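Local coordinates for import inner membrane translocase subunit TIM21 mitochondrial (Saccharomyces cerevisiae, PDB 2CIU), which forms part of the TIM23 complex, which moves presequence-carrying proteins across the mitochondrial inner membrane, and keeps that complex in close contact with the TOM complex, at residues A[73-78]-A[104-109]. Residues are numbered along the deposited sequence; the frame is centred on the assembly and turned at random.
Sequences YMRFHV and NMYVDV
Arg-75 leaves its strand with CG trans to the carbonyl carbon (chi1 -73°), and the rest of its chain runs out straight to NE; Tyr-106 sets its CG between backbone N and carbonyl carbon (chi1 65°), and its ring end comes nearer to the other strand. The two ends meet above a strand that neither belongs to: the CA atoms of Arg-75 and Tyr-106 are 9.9 Å apart, yet Arg-75 NH2 comes within 3.6 Å of Tyr-106 OH. This is a loose polar touch on the phenol oxygen, oblique to the guanidinium, with guanidinium and ring planes 64° apart. The firmer polar tie of the arginine lies on the strand between, where its NE is hydrogen-bonded to His-88 ND1. The His-88 ring also lies at a shallow angle to that of Tyr-106, while Arg-114 makes a cation-pi contact with the phenol. His-88 thus touches both side chains and probably helps to fix where the guanidinium sits.

On the other face of the sheet, Met-105 stretches out fully from its backbone and brings CE to 4.5 Å from Phe-76 CZ, approaching the phenyl ring obliquely. It is a light apolar touch, made near the ring's far end. Helix 6-20 covers this pair: both side chains rest on Ala-14, Met-105 also reaches Val-18, and Phe-11 meets the Phe-76 ring edge-to-face.

Segments 73-78 and 104-109 run parallel, each next to the antiparallel strand 84-92, and the gap is bridged here by four large side chains, Arg-75, Phe-76, Met-105 and Tyr-106. Second-neighbour contacts of this kind, apolar beneath a helix and polar on the reverse face, are consistent with the curved, helix-packed antiparallel sheet of the NTF2-like clan, here in the intermembrane-space domain of Tim21.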
loop_
_atom_site.group_PDB
_atom_site.type_symbol
_atom_site.label_atom_id
_atom_site.label_comp_id
_atom_site.label_asym_id
_atom_site.label_seq_id
_atom_site.Cartn_x
_atom_site.Cartn_y
_atom_site.Cartn_z
ATOM N N TYR A 73 5.536 -9.201 -1.376
ATOM C CA TYR A 73 5.398 -8.089 -0.451
ATOM C C TYR A 73 5.835 -6.828 -1.182
ATOM O O TYR A 73 6.853 -6.819 -1.866
ATOM C CB TYR A 73 6.275 -8.310 0.781
ATOM C CG TYR A 73 5.874 -9.529 1.568
ATOM C CD1 TYR A 73 4.989 -9.436 2.634
ATOM C CD2 TYR A 73 6.373 -10.782 1.224
ATOM C CE1 TYR A 73 4.610 -10.566 3.352
ATOM C CE2 TYR A 73 6.003 -11.918 1.924
ATOM C CZ TYR A 73 5.126 -11.805 2.989
ATOM O OH TYR A 73 4.780 -12.932 3.699
ATOM N N MET A 74 5.051 -5.770 -1.042
ATOM C CA MET A 74 5.368 -4.519 -1.705
ATOM C C MET A 74 5.074 -3.345 -0.796
ATOM O O MET A 74 4.037 -3.310 -0.125
ATOM C CB MET A 74 4.546 -4.378 -2.988
ATOM C CG MET A 74 4.766 -3.041 -3.702
ATOM S SD MET A 74 3.750 -2.876 -5.211
ATOM C CE MET A 74 4.765 -3.741 -6.362
ATOM N N ARG A 75 5.999 -2.393 -0.761
ATOM C CA ARG A 75 5.799 -1.193 0.026
ATOM C C ARG A 75 5.955 0.010 -0.884
ATOM O O ARG A 75 6.818 0.031 -1.754
ATOM C CB ARG A 75 6.799 -1.119 1.182
ATOM C CG ARG A 75 6.435 -2.127 2.240
ATOM C CD ARG A 75 7.246 -2.025 3.492
ATOM N NE ARG A 75 6.663 -2.939 4.467
ATOM C CZ ARG A 75 7.153 -3.171 5.677
ATOM N NH1 ARG A 75 8.256 -2.557 6.084
ATOM N NH2 ARG A 75 6.529 -4.023 6.476
ATOM N N PHE A 76 5.087 0.997 -0.700
ATOM C CA PHE A 76 5.182 2.220 -1.489
ATOM C C PHE A 76 4.556 3.352 -0.693
ATOM O O PHE A 76 4.006 3.135 0.382
ATOM C CB PHE A 76 4.511 2.054 -2.872
ATOM C CG PHE A 76 3.039 1.773 -2.824
ATOM C CD1 PHE A 76 2.110 2.815 -2.763
ATOM C CD2 PHE A 76 2.573 0.464 -2.861
ATOM C CE1 PHE A 76 0.742 2.546 -2.746
ATOM C CE2 PHE A 76 1.210 0.189 -2.843
ATOM C CZ PHE A 76 0.289 1.231 -2.787
ATOM N N HIS A 77 4.658 4.574 -1.200
ATOM C CA HIS A 77 4.102 5.697 -0.482
ATOM C C HIS A 77 3.082 6.438 -1.304
ATOM O O HIS A 77 3.103 6.367 -2.526
ATOM C CB HIS A 77 5.189 6.708 -0.113
ATOM C CG HIS A 77 6.185 6.204 0.885
ATOM N ND1 HIS A 77 7.338 5.542 0.525
ATOM C CD2 HIS A 77 6.202 6.283 2.236
ATOM C CE1 HIS A 77 8.026 5.239 1.614
ATOM N NE2 HIS A 77 7.359 5.680 2.664
ATOM N N VAL A 78 2.204 7.145 -0.599
ATOM C CA VAL A 78 1.195 8.000 -1.216
ATOM C C VAL A 78 1.357 9.303 -0.448
ATOM O O VAL A 78 1.323 9.329 0.787
ATOM C CB VAL A 78 -0.235 7.442 -1.067
ATOM C CG1 VAL A 78 -1.247 8.459 -1.612
ATOM C CG2 VAL A 78 -0.361 6.126 -1.844
ATOM N N ASN A 104 -3.026 -9.026 2.692
ATOM C CA ASN A 104 -2.943 -8.065 3.779
ATOM C C ASN A 104 -2.568 -6.730 3.153
ATOM O O ASN A 104 -1.741 -6.687 2.261
ATOM C CB ASN A 104 -1.834 -8.519 4.749
ATOM C CG ASN A 104 -1.650 -7.587 5.935
ATOM O OD1 ASN A 104 -0.554 -7.501 6.507
ATOM N ND2 ASN A 104 -2.713 -6.896 6.322
ATOM N N MET A 105 -3.198 -5.653 3.599
ATOM C CA MET A 105 -2.852 -4.343 3.077
ATOM C C MET A 105 -3.183 -3.279 4.109
ATOM O O MET A 105 -4.311 -3.194 4.593
ATOM C CB MET A 105 -3.589 -4.073 1.765
ATOM C CG MET A 105 -3.186 -2.748 1.143
ATOM S SD MET A 105 -4.093 -2.430 -0.398
ATOM C CE MET A 105 -2.981 -1.311 -1.145
ATOM N N TYR A 106 -2.182 -2.493 4.496
ATOM C CA TYR A 106 -2.436 -1.454 5.469
ATOM C C TYR A 106 -1.676 -0.192 5.115
ATOM O O TYR A 106 -0.764 -0.196 4.279
ATOM C CB TYR A 106 -2.113 -1.934 6.899
ATOM C CG TYR A 106 -0.655 -2.249 7.183
ATOM C CD1 TYR A 106 0.273 -1.231 7.424
ATOM C CD2 TYR A 106 -0.211 -3.570 7.212
ATOM C CE1 TYR A 106 1.616 -1.525 7.687
ATOM C CE2 TYR A 106 1.122 -3.875 7.472
ATOM C CZ TYR A 106 2.028 -2.858 7.706
ATOM O OH TYR A 106 3.351 -3.169 7.923
ATOM N N VAL A 107 -2.086 0.897 5.746
ATOM C CA VAL A 107 -1.496 2.193 5.491
ATOM C C VAL A 107 -1.119 2.855 6.783
ATOM O O VAL A 107 -1.941 2.954 7.693
ATOM C CB VAL A 107 -2.496 3.109 4.757
ATOM C CG1 VAL A 107 -1.845 4.449 4.469
ATOM C CG2 VAL A 107 -2.971 2.433 3.491
ATOM N N ASP A 108 0.129 3.301 6.858
ATOM C CA ASP A 108 0.635 3.980 8.040
ATOM C C ASP A 108 0.867 5.459 7.753
ATOM O O ASP A 108 1.721 5.797 6.935
ATOM C CB ASP A 108 1.980 3.391 8.488
ATOM C CG ASP A 108 1.844 2.045 9.190
ATOM O OD1 ASP A 108 0.759 1.735 9.722
ATOM O OD2 ASP A 108 2.857 1.306 9.225
ATOM N N VAL A 109 0.115 6.326 8.428
ATOM C CA VAL A 109 0.279 7.773 8.297
ATOM C C VAL A 109 0.771 8.234 9.667
ATOM O O VAL A 109 0.185 7.885 10.692
ATOM C CB VAL A 109 -1.049 8.471 7.983
ATOM C CG1 VAL A 109 -0.822 9.980 7.906
ATOM C CG2 VAL A 109 -1.626 7.935 6.674
#